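PDB 4RHJ: arginase from Trypanosoma brucei brucei, which is of unknown function but adopts the arginase-deacetylase fold and lacks the binuclear manganese cluster of true arginases. Local coordinates for residues Y135-V140 against L148-A153; F49-G54 against D117-G122; I165-A170 against S179-L184; E152-L157 against G278-G283. All coordinates share one frame; numbering follows the deposited sequence. Where two conformers were deposited one is given.

Overall arrangement
All four contacts join a helix to a strand of one parallel sheet or to the loop that leaves it. Helix 148-157 serves twice: M150 rests on strand 136-140 in interaction 1, and Y154, one turn on, rests on the neighbouring strand 281-287 in interaction 4, about 8 Å away between centres. Interaction 2 joins helix 116-131 to the loop leaving strand 46-50, and Y120 OH reaches E152 OE1 at 2.6 Å, a probable hydrogen bond. Interaction 3, about 13 Å from interaction 1 between centres, meets it through V151 CG1 and L184 CD1. H167 there lies about 5 Å, between side chains, from D244, which binds manganese in another structure; no metal is bound here.

Interaction 1. Residues Y135-V140 against L148-A153; sequences YVPVSV and LSMVEA
M150 lays its thioether end along strand 136-140, overlapping P137 and S139. Its first torsion places CG anti to the carbonyl carbon (chi1 -64°), the next is extended, and a bend at chi3 of 68° turns the methyl back along the strand. The two halves of the thioether therefore have different neighbours: SD sits 3.3 Å from S139 CB, while CE lies 3.5 Å from P137 CB and 3.6 Å from the carbonyl oxygen, P137 O. The ring of P137 and the methionine chain slide past one another in opposite directions.

The strand and the helix that follows it run almost antiparallel, at 169°, with their axes 10.1 Å apart at the closest point. They are a strand and its following helix in the parallel alpha/beta arginase-deacetylase fold, and the single long side chain of M150 spans the gap between helix and sheet. L131 of helix 116-131 also touches P137, while S139 OG turns to D285 on the adjoining strand 281-287 in a weak hydrogen bond. The contact itself is buried: sulfur and methyl meet mainly carbon, the methyl also lying near P137 O, and cohesion rests on dispersion and close fit, with the serine hydroxyl directed to a partner elsewhere.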
# COMPACT_ATOMS: atom_id res chain seq x y z
N TYR A 135 -29.65 19.49 7.95
CA TYR A 135 -28.25 19.22 7.62
C TYR A 135 -28.10 17.72 7.63
O TYR A 135 -28.76 17.05 8.43
CB TYR A 135 -27.28 19.85 8.63
CG TYR A 135 -27.48 21.33 8.85
CD1 TYR A 135 -28.55 21.79 9.60
CD2 TYR A 135 -26.61 22.27 8.33
CE1 TYR A 135 -28.74 23.13 9.81
CE2 TYR A 135 -26.81 23.62 8.54
CZ TYR A 135 -27.89 24.04 9.29
OH TYR A 135 -28.16 25.37 9.56
N VAL A 136 -27.29 17.19 6.71
CA VAL A 136 -26.84 15.80 6.74
C VAL A 136 -25.69 15.70 7.75
O VAL A 136 -24.61 16.23 7.52
CB VAL A 136 -26.35 15.29 5.35
CG1 VAL A 136 -25.55 14.00 5.47
CG2 VAL A 136 -27.51 15.08 4.40
N PRO A 137 -25.92 15.00 8.87
CA PRO A 137 -24.89 14.87 9.91
C PRO A 137 -23.73 13.96 9.48
O PRO A 137 -23.95 12.95 8.81
CB PRO A 137 -25.68 14.25 11.07
CG PRO A 137 -26.74 13.41 10.37
CD PRO A 137 -27.08 14.14 9.11
N VAL A 138 -22.50 14.35 9.82
CA VAL A 138 -21.32 13.50 9.62
C VAL A 138 -20.41 13.46 10.86
O VAL A 138 -19.76 14.44 11.18
CB VAL A 138 -20.49 13.96 8.45
CG1 VAL A 138 -19.54 12.86 8.04
CG2 VAL A 138 -21.38 14.35 7.27
N SER A 139 -20.38 12.32 11.52
CA SER A 139 -19.69 12.17 12.78
C SER A 139 -18.35 11.48 12.58
O SER A 139 -18.29 10.34 12.10
CB SER A 139 -20.53 11.38 13.75
OG SER A 139 -19.70 10.71 14.66
N VAL A 140 -17.28 12.17 12.96
CA VAL A 140 -15.93 11.75 12.64
C VAL A 140 -15.13 11.47 13.88
O VAL A 140 -14.95 12.35 14.73
CB VAL A 140 -15.22 12.81 11.78
CG1 VAL A 140 -13.75 12.49 11.67
CG2 VAL A 140 -15.86 12.87 10.41
N LEU A 148 -25.13 3.95 15.71
CA LEU A 148 -26.35 3.70 16.47
C LEU A 148 -27.16 4.98 16.76
O LEU A 148 -28.33 5.05 16.44
CB LEU A 148 -25.97 2.99 17.77
CG LEU A 148 -27.02 2.73 18.85
CD1 LEU A 148 -28.25 2.04 18.27
CD2 LEU A 148 -26.40 1.91 19.96
N SER A 149 -26.52 5.98 17.36
CA SER A 149 -27.21 7.20 17.81
C SER A 149 -27.79 8.02 16.67
O SER A 149 -28.91 8.52 16.77
CB SER A 149 -26.25 8.08 18.61
OG SER A 149 -25.27 7.31 19.28
N MET A 150 -27.02 8.17 15.60
CA MET A 150 -27.36 9.05 14.48
C MET A 150 -28.52 8.52 13.63
O MET A 150 -29.41 9.28 13.21
CB MET A 150 -26.13 9.26 13.58
CG MET A 150 -24.96 10.00 14.25
SD MET A 150 -23.51 10.09 13.18
CE MET A 150 -24.09 11.19 11.89
N VAL A 151 -28.50 7.22 13.38
CA VAL A 151 -29.62 6.58 12.70
C VAL A 151 -30.85 6.51 13.62
O VAL A 151 -31.98 6.49 13.14
CB VAL A 151 -29.24 5.17 12.20
CG1 VAL A 151 -28.79 4.35 13.33
CG2 VAL A 151 -30.41 4.49 11.49
N GLU A 152 -30.66 6.51 14.94
CA GLU A 152 -31.82 6.49 15.84
C GLU A 152 -32.49 7.85 16.01
O GLU A 152 -33.69 7.93 16.26
CB GLU A 152 -31.43 5.92 17.20
CG GLU A 152 -31.45 4.40 17.20
CD GLU A 152 -31.48 3.83 18.58
OE1 GLU A 152 -30.79 4.38 19.46
OE2 GLU A 152 -32.19 2.82 18.77
N ALA A 153 -31.71 8.92 15.87
CA ALA A 153 -32.23 10.28 15.78
C ALA A 153 -33.05 10.50 14.52
O ALA A 153 -33.95 11.34 14.47
CB ALA A 153 -31.12 11.26 15.83

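Interaction 2. Residues F49-G54 against D117-G122; sequences FGYGAG and DEWYLG
W119 is the residue of helix 116-131 that meets the 49-54 segment, and three neighbours meet its indole: A53 and G52 share one face, and Y51 lies by the six-membered ring around CE3. With CG anti to the carbonyl carbon (chi1 -85°), the ring system projects from the helix toward the loop that leaves strand 46-50. Over the five-membered ring stands the methyl of A53 in a CH-pi contact, CB being 3.8 Å from that ring's centroid and 15° off the normal. Farther along the indole, the backbone of G52 lies close, with G52 N 3.3 Å from W119 CZ3. A53 N sits 3.7 Å above the plane of the W119 ring, over its centre, and is buried there with no other partner in the model. The six-membered ring also offers its edge to the face of Y51 in an offset edge-to-face pair, centroids 5.1 Å apart and planes at 77°, with Y51 CE1 3.5 Å from W119 CE3.

In this three-layer alpha/beta fold, the loop at the C-terminal end of a sheet strand is thus packed against a helix flanking the sheet. The backbone oxygen of W119 lies at the edge of the Y51 ring, in its plane, 3.6 Å from CE1. Y51 OH is hydrogen-bonded to S145 OG, which fixes the far end of the tyrosine. The next helix residue, Y120, points away from the loop and hydrogen-bonds through OH to E152 of helix 148-157.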
# COMPACT_ATOMS: atom_id res chain seq x y z
N PHE A 49 -19.22 17.22 12.94
CA PHE A 49 -18.66 17.32 14.27
C PHE A 49 -17.69 16.19 14.55
O PHE A 49 -17.61 15.23 13.80
CB PHE A 49 -19.77 17.38 15.32
CG PHE A 49 -20.67 16.19 15.36
CD1 PHE A 49 -21.84 16.17 14.63
CD2 PHE A 49 -20.37 15.11 16.15
CE1 PHE A 49 -22.67 15.09 14.67
CE2 PHE A 49 -21.18 14.03 16.21
CZ PHE A 49 -22.35 14.02 15.46
N GLY A 50 -16.93 16.34 15.63
CA GLY A 50 -15.94 15.37 16.03
C GLY A 50 -16.43 14.55 17.20
O GLY A 50 -16.84 15.09 18.21
N TYR A 51 -16.37 13.25 17.04
CA TYR A 51 -16.88 12.30 18.00
C TYR A 51 -15.74 11.41 18.53
O TYR A 51 -14.96 10.88 17.75
CB TYR A 51 -17.99 11.47 17.34
CG TYR A 51 -18.65 10.45 18.25
CD1 TYR A 51 -19.52 10.84 19.25
CD2 TYR A 51 -18.40 9.09 18.09
CE1 TYR A 51 -20.12 9.92 20.08
CE2 TYR A 51 -19.00 8.17 18.89
CZ TYR A 51 -19.85 8.58 19.89
OH TYR A 51 -20.45 7.63 20.70
N GLY A 52 -15.64 11.25 19.85
CA GLY A 52 -14.45 10.64 20.42
C GLY A 52 -14.63 9.40 21.26
O GLY A 52 -13.75 9.05 22.03
N ALA A 53 -15.75 8.70 21.10
CA ALA A 53 -16.05 7.53 21.93
C ALA A 53 -15.12 6.35 21.66
O ALA A 53 -14.87 5.98 20.52
CB ALA A 53 -17.48 7.12 21.74
N GLY A 54 -14.61 5.74 22.72
CA GLY A 54 -13.75 4.57 22.57
C GLY A 54 -12.35 4.79 22.00
O GLY A 54 -11.64 3.82 21.71
N ASP A 117 -23.17 5.96 27.83
CA ASP A 117 -24.51 6.55 27.81
C ASP A 117 -24.42 8.03 27.52
O ASP A 117 -25.25 8.58 26.80
CB ASP A 117 -25.22 6.33 29.15
CG ASP A 117 -26.71 6.55 29.06
OD1 ASP A 117 -27.17 7.13 28.05
OD2 ASP A 117 -27.44 6.16 30.00
N GLU A 118 -23.40 8.70 28.07
CA GLU A 118 -23.26 10.12 27.83
C GLU A 118 -22.85 10.40 26.39
O GLU A 118 -23.44 11.27 25.76
CB GLU A 118 -22.27 10.72 28.83
CG GLU A 118 -22.91 10.88 30.21
CD GLU A 118 -21.96 11.33 31.31
OE1 GLU A 118 -22.43 12.01 32.24
OE2 GLU A 118 -20.75 11.00 31.25
N TRP A 119 -21.86 9.67 25.87
CA TRP A 119 -21.45 9.80 24.46
C TRP A 119 -22.64 9.58 23.53
O TRP A 119 -22.76 10.20 22.48
CB TRP A 119 -20.33 8.80 24.11
CG TRP A 119 -18.91 9.26 24.42
CD1 TRP A 119 -18.05 8.70 25.32
CD2 TRP A 119 -18.18 10.33 23.81
NE1 TRP A 119 -16.85 9.36 25.32
CE2 TRP A 119 -16.91 10.37 24.40
CE3 TRP A 119 -18.49 11.26 22.81
CZ2 TRP A 119 -15.94 11.30 24.03
CZ3 TRP A 119 -17.53 12.19 22.45
CH2 TRP A 119 -16.28 12.20 23.05
N TYR A 120 -23.53 8.68 23.95
CA TYR A 120 -24.69 8.27 23.17
C TYR A 120 -25.81 9.28 23.22
O TYR A 120 -26.37 9.65 22.19
CB TYR A 120 -25.23 6.93 23.68
CG TYR A 120 -26.59 6.59 23.14
CD1 TYR A 120 -26.74 6.11 21.85
CD2 TYR A 120 -27.73 6.77 23.91
CE1 TYR A 120 -27.99 5.80 21.34
CE2 TYR A 120 -28.98 6.47 23.41
CZ TYR A 120 -29.11 5.98 22.13
OH TYR A 120 -30.36 5.68 21.63
N LEU A 121 -26.15 9.71 24.43
CA LEU A 121 -27.23 10.66 24.64
C LEU A 121 -26.93 11.96 23.91
O LEU A 121 -27.82 12.54 23.29
CB LEU A 121 -27.43 10.92 26.14
CG LEU A 121 -28.12 9.84 26.98
CD1 LEU A 121 -28.44 10.35 28.37
CD2 LEU A 121 -29.37 9.28 26.30
N GLY A 122 -25.68 12.42 24.00
CA GLY A 122 -25.23 13.60 23.28
C GLY A 122 -25.22 13.41 21.78
O GLY A 122 -25.82 14.20 21.05

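Interaction 3. Residues I165-A170 against S179-L184; sequences IVHFSA and SPLRVL
H167 presents one face of its imidazole to L181, whose CD1 methyl stands over it in a CH-pi contact. The methyl carbon is 3.6 Å from the ring centroid and 21° off the normal, displaced toward the rim, so that ND1 and CE1 of H167 are its nearest atoms, each 3.4 Å from L181 CD1. The two side chains cross at about a right angle. A second apolar touch lies two residues back on the strand and one turn on along the helix, where I165 CD1 meets L184 CD1 at 3.7 Å. I165 was modelled in two conformers, so this methyl pair describes one of them.

Behind these contacts, the histidine is turned by its first torsion, which puts CG anti to the backbone N (chi1 -179°), and its NE2 is hydrogen-bonded to Y287 OH at the end of strand 281-287. S195 and S242, on the strands to either side of 163-168, also touch H167. L184 continues outward to L148 and V151 of helix 148-157, linking two helices that pack on the sheet.

Strand 163-168, helix 180-186 and strand 190-196 form a beta-alpha-beta unit, and the helix packs here against the strand that precedes it. S169, just past the end of strand 163-168, hydrogen-bonds through OG to OD2 of D244, which binds manganese in another structure of the protein. With aliphatic carbon over one face of the imidazole and a hydrogen bond at NE2, the orientation of H167 is restrained both by packing and by a polar anchor close to that site.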
# COMPACT_ATOMS: atom_id res chain seq x y z
N ILE A 165 -28.20 0.66 5.68
CA ILE A 165 -26.83 1.00 6.06
C ILE A 165 -25.83 0.33 5.13
O ILE A 165 -25.94 -0.85 4.85
CB ILE A 165 -26.53 0.60 7.52
CG1 ILE A 165 -27.36 1.44 8.49
CG2 ILE A 165 -25.06 0.77 7.83
CD1 ILE A 165 -26.98 1.26 9.93
N VAL A 166 -24.86 1.10 4.64
CA VAL A 166 -23.75 0.53 3.89
C VAL A 166 -22.51 0.48 4.80
O VAL A 166 -21.90 1.52 5.06
CB VAL A 166 -23.46 1.32 2.60
CG1 VAL A 166 -22.23 0.76 1.90
CG2 VAL A 166 -24.63 1.25 1.66
N HIS A 167 -22.17 -0.71 5.30
CA HIS A 167 -21.13 -0.83 6.34
C HIS A 167 -19.80 -1.38 5.81
O HIS A 167 -19.72 -2.51 5.32
CB HIS A 167 -21.62 -1.71 7.52
CG HIS A 167 -20.61 -1.87 8.63
ND1 HIS A 167 -20.20 -3.09 9.10
CD2 HIS A 167 -19.92 -0.94 9.35
CE1 HIS A 167 -19.31 -2.92 10.06
NE2 HIS A 167 -19.12 -1.63 10.23
N PHE A 168 -18.77 -0.57 5.94
CA PHE A 168 -17.41 -0.90 5.52
C PHE A 168 -16.49 -1.23 6.69
O PHE A 168 -16.03 -0.34 7.39
CB PHE A 168 -16.78 0.27 4.76
CG PHE A 168 -17.50 0.66 3.50
CD1 PHE A 168 -17.22 0.01 2.31
CD2 PHE A 168 -18.41 1.72 3.50
CE1 PHE A 168 -17.88 0.38 1.15
CE2 PHE A 168 -19.06 2.10 2.36
CZ PHE A 168 -18.79 1.44 1.18
N SER A 169 -16.16 -2.49 6.86
CA SER A 169 -15.26 -2.87 7.93
C SER A 169 -14.56 -4.16 7.60
O SER A 169 -14.97 -4.87 6.69
CB SER A 169 -16.04 -3.02 9.23
OG SER A 169 -15.15 -3.19 10.30
N ALA A 170 -13.51 -4.48 8.36
CA ALA A 170 -12.84 -5.77 8.25
C ALA A 170 -13.64 -6.89 8.90
O ALA A 170 -13.48 -8.07 8.58
CB ALA A 170 -11.48 -5.70 8.87
N SER A 179 -22.74 -4.13 19.83
CA SER A 179 -22.25 -3.51 18.61
C SER A 179 -23.38 -2.79 17.90
O SER A 179 -24.51 -3.27 17.88
CB SER A 179 -21.62 -4.55 17.69
OG SER A 179 -22.57 -5.50 17.29
N PRO A 180 -23.08 -1.64 17.31
CA PRO A 180 -24.10 -0.68 16.88
C PRO A 180 -24.97 -1.10 15.70
O PRO A 180 -26.04 -0.53 15.53
CB PRO A 180 -23.27 0.55 16.51
CG PRO A 180 -21.97 0.01 16.14
CD PRO A 180 -21.72 -1.14 17.04
N LEU A 181 -24.56 -2.07 14.90
CA LEU A 181 -25.39 -2.51 13.78
C LEU A 181 -26.31 -3.65 14.23
O LEU A 181 -27.48 -3.74 13.82
CB LEU A 181 -24.50 -2.95 12.61
CG LEU A 181 -23.08 -2.41 12.68
CD1 LEU A 181 -22.12 -3.31 11.93
CD2 LEU A 181 -23.03 -0.99 12.15
N ARG A 182 -25.77 -4.52 15.08
CA ARG A 182 -26.53 -5.56 15.74
C ARG A 182 -27.69 -4.98 16.56
O ARG A 182 -28.77 -5.56 16.64
CB ARG A 182 -25.60 -6.38 16.64
CG ARG A 182 -26.28 -7.43 17.47
CD ARG A 182 -26.96 -8.44 16.60
NE ARG A 182 -27.61 -9.47 17.40
CZ ARG A 182 -27.02 -10.59 17.80
NH1 ARG A 182 -25.75 -10.82 17.47
NH2 ARG A 182 -27.69 -11.47 18.52
N VAL A 183 -27.46 -3.82 17.16
CA VAL A 183 -28.48 -3.17 17.95
C VAL A 183 -29.59 -2.63 17.05
O VAL A 183 -30.76 -2.69 17.39
CB VAL A 183 -27.91 -2.02 18.80
CG1 VAL A 183 -29.02 -1.29 19.54
CG2 VAL A 183 -26.90 -2.57 19.79
N LEU A 184 -29.21 -2.12 15.89
CA LEU A 184 -30.20 -1.51 15.01
C LEU A 184 -31.06 -2.57 14.35
O LEU A 184 -32.27 -2.44 14.31
CB LEU A 184 -29.51 -0.64 13.96
CG LEU A 184 -28.77 0.55 14.57
CD1 LEU A 184 -27.81 1.12 13.56
CD2 LEU A 184 -29.75 1.58 15.07

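Interaction 4. Residues E152-L157 against G278-G283; sequences EAYKRL and GPKVVG
Y154 brings its ring from helix 148-157 against the start of strand 281-287, a helix-on-sheet contact of the parallel alpha/beta fold with 120 residues between the two segments. The aromatic interaction is a CH-pi contact. V282 CB stands over one face of the tyrosine, 3.9 Å from the ring centroid and 28° off its normal, and the two side chains cross at about a right angle. The approach is off-centre: V282 CB sits 3.6 Å from both CD2 and CE2 of Y154. With CG anti to the backbone N (chi1 -167°), the ring extends from the helix toward the strand.

A van der Waals contact with the hydroxyl is made by K280, which approaches from the opposite direction; its CD and CE methylenes come closest, with NZ a little farther off. The lysine chain is bent at chi2, chi3 and chi4, and the position of its end is doubtful, NZ being implausibly close to V281 O. Around this pair, I163 of strand 163-168 touches Y154, and F158 meets the tyrosine ring with planes at about 50°. The closest approach to the lysine is from Y154 OH to K280 CD, 3.2 Å, with K280 CE at 3.3 Å from the same oxygen.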
# COMPACT_ATOMS: atom_id res chain seq x y z
N GLU A 152 -30.66 6.51 14.94
CA GLU A 152 -31.82 6.49 15.84
C GLU A 152 -32.49 7.85 16.01
O GLU A 152 -33.69 7.93 16.26
CB GLU A 152 -31.43 5.92 17.20
CG GLU A 152 -31.45 4.40 17.20
CD GLU A 152 -31.48 3.83 18.58
OE1 GLU A 152 -30.79 4.38 19.46
OE2 GLU A 152 -32.19 2.82 18.77
N ALA A 153 -31.71 8.92 15.87
CA ALA A 153 -32.23 10.28 15.78
C ALA A 153 -33.05 10.50 14.52
O ALA A 153 -33.95 11.34 14.47
CB ALA A 153 -31.12 11.26 15.83
N TYR A 154 -32.72 9.73 13.48
CA TYR A 154 -33.37 9.84 12.18
C TYR A 154 -34.72 9.16 12.20
O TYR A 154 -35.72 9.70 11.70
CB TYR A 154 -32.50 9.22 11.08
CG TYR A 154 -32.95 9.58 9.68
CD1 TYR A 154 -34.02 8.93 9.09
CD2 TYR A 154 -32.31 10.58 8.97
CE1 TYR A 154 -34.44 9.27 7.83
CE2 TYR A 154 -32.72 10.92 7.70
CZ TYR A 154 -33.78 10.26 7.14
OH TYR A 154 -34.19 10.61 5.87
N LYS A 155 -34.75 7.96 12.77
CA LYS A 155 -35.96 7.17 12.85
C LYS A 155 -36.93 7.75 13.87
O LYS A 155 -38.13 7.52 13.80
CB LYS A 155 -35.61 5.72 13.21
CG LYS A 155 -36.66 4.71 12.79
CD LYS A 155 -36.83 4.67 11.29
CE LYS A 155 -37.68 3.49 10.88
NZ LYS A 155 -37.82 3.42 9.41
N ARG A 156 -36.40 8.49 14.84
CA ARG A 156 -37.24 9.23 15.78
C ARG A 156 -37.98 10.33 15.04
O ARG A 156 -39.20 10.46 15.15
CB ARG A 156 -36.39 9.80 16.90
CG ARG A 156 -36.96 11.03 17.58
CD ARG A 156 -35.86 12.02 17.92
NE ARG A 156 -34.55 11.37 17.91
CZ ARG A 156 -34.04 10.72 18.95
NH1 ARG A 156 -34.72 10.62 20.08
NH2 ARG A 156 -32.85 10.15 18.85
N LEU A 157 -37.21 11.12 14.29
CA LEU A 157 -37.76 12.15 13.41
C LEU A 157 -38.61 11.56 12.29
O LEU A 157 -39.74 12.01 12.03
CB LEU A 157 -36.62 12.98 12.81
CG LEU A 157 -35.83 13.79 13.83
CD1 LEU A 157 -34.76 14.61 13.16
CD2 LEU A 157 -36.78 14.67 14.61
N GLY A 278 -28.77 6.18 -3.79
CA GLY A 278 -29.80 6.51 -2.82
C GLY A 278 -30.59 7.76 -3.14
O GLY A 278 -30.26 8.50 -4.07
N PRO A 279 -31.66 8.00 -2.37
CA PRO A 279 -32.51 9.18 -2.51
C PRO A 279 -31.94 10.31 -1.69
O PRO A 279 -32.30 11.48 -1.88
CB PRO A 279 -33.84 8.71 -1.94
CG PRO A 279 -33.42 7.79 -0.84
CD PRO A 279 -32.19 7.08 -1.34
N LYS A 280 -31.03 9.93 -0.80
CA LYS A 280 -30.44 10.80 0.22
C LYS A 280 -29.56 9.99 1.17
O LYS A 280 -29.79 8.80 1.38
CB LYS A 280 -31.54 11.50 1.02
CG LYS A 280 -32.58 10.54 1.55
CD LYS A 280 -32.81 10.76 3.03
CE LYS A 280 -31.55 10.49 3.83
NZ LYS A 280 -30.90 11.74 4.32
N VAL A 281 -28.58 10.64 1.76
CA VAL A 281 -27.79 10.02 2.80
C VAL A 281 -28.28 10.48 4.18
O VAL A 281 -28.46 11.67 4.39
CB VAL A 281 -26.29 10.32 2.62
CG1 VAL A 281 -25.48 9.80 3.79
CG2 VAL A 281 -25.79 9.71 1.33
N VAL A 282 -28.53 9.55 5.09
CA VAL A 282 -29.07 9.94 6.40
C VAL A 282 -27.96 10.44 7.31
O VAL A 282 -28.21 11.22 8.24
CB VAL A 282 -29.84 8.79 7.09
CG1 VAL A 282 -30.58 7.94 6.09
CG2 VAL A 282 -28.94 7.96 7.93
N GLY A 283 -26.74 10.01 7.03
CA GLY A 283 -25.60 10.40 7.83
C GLY A 283 -24.40 9.53 7.58
O GLY A 283 -24.49 8.49 6.94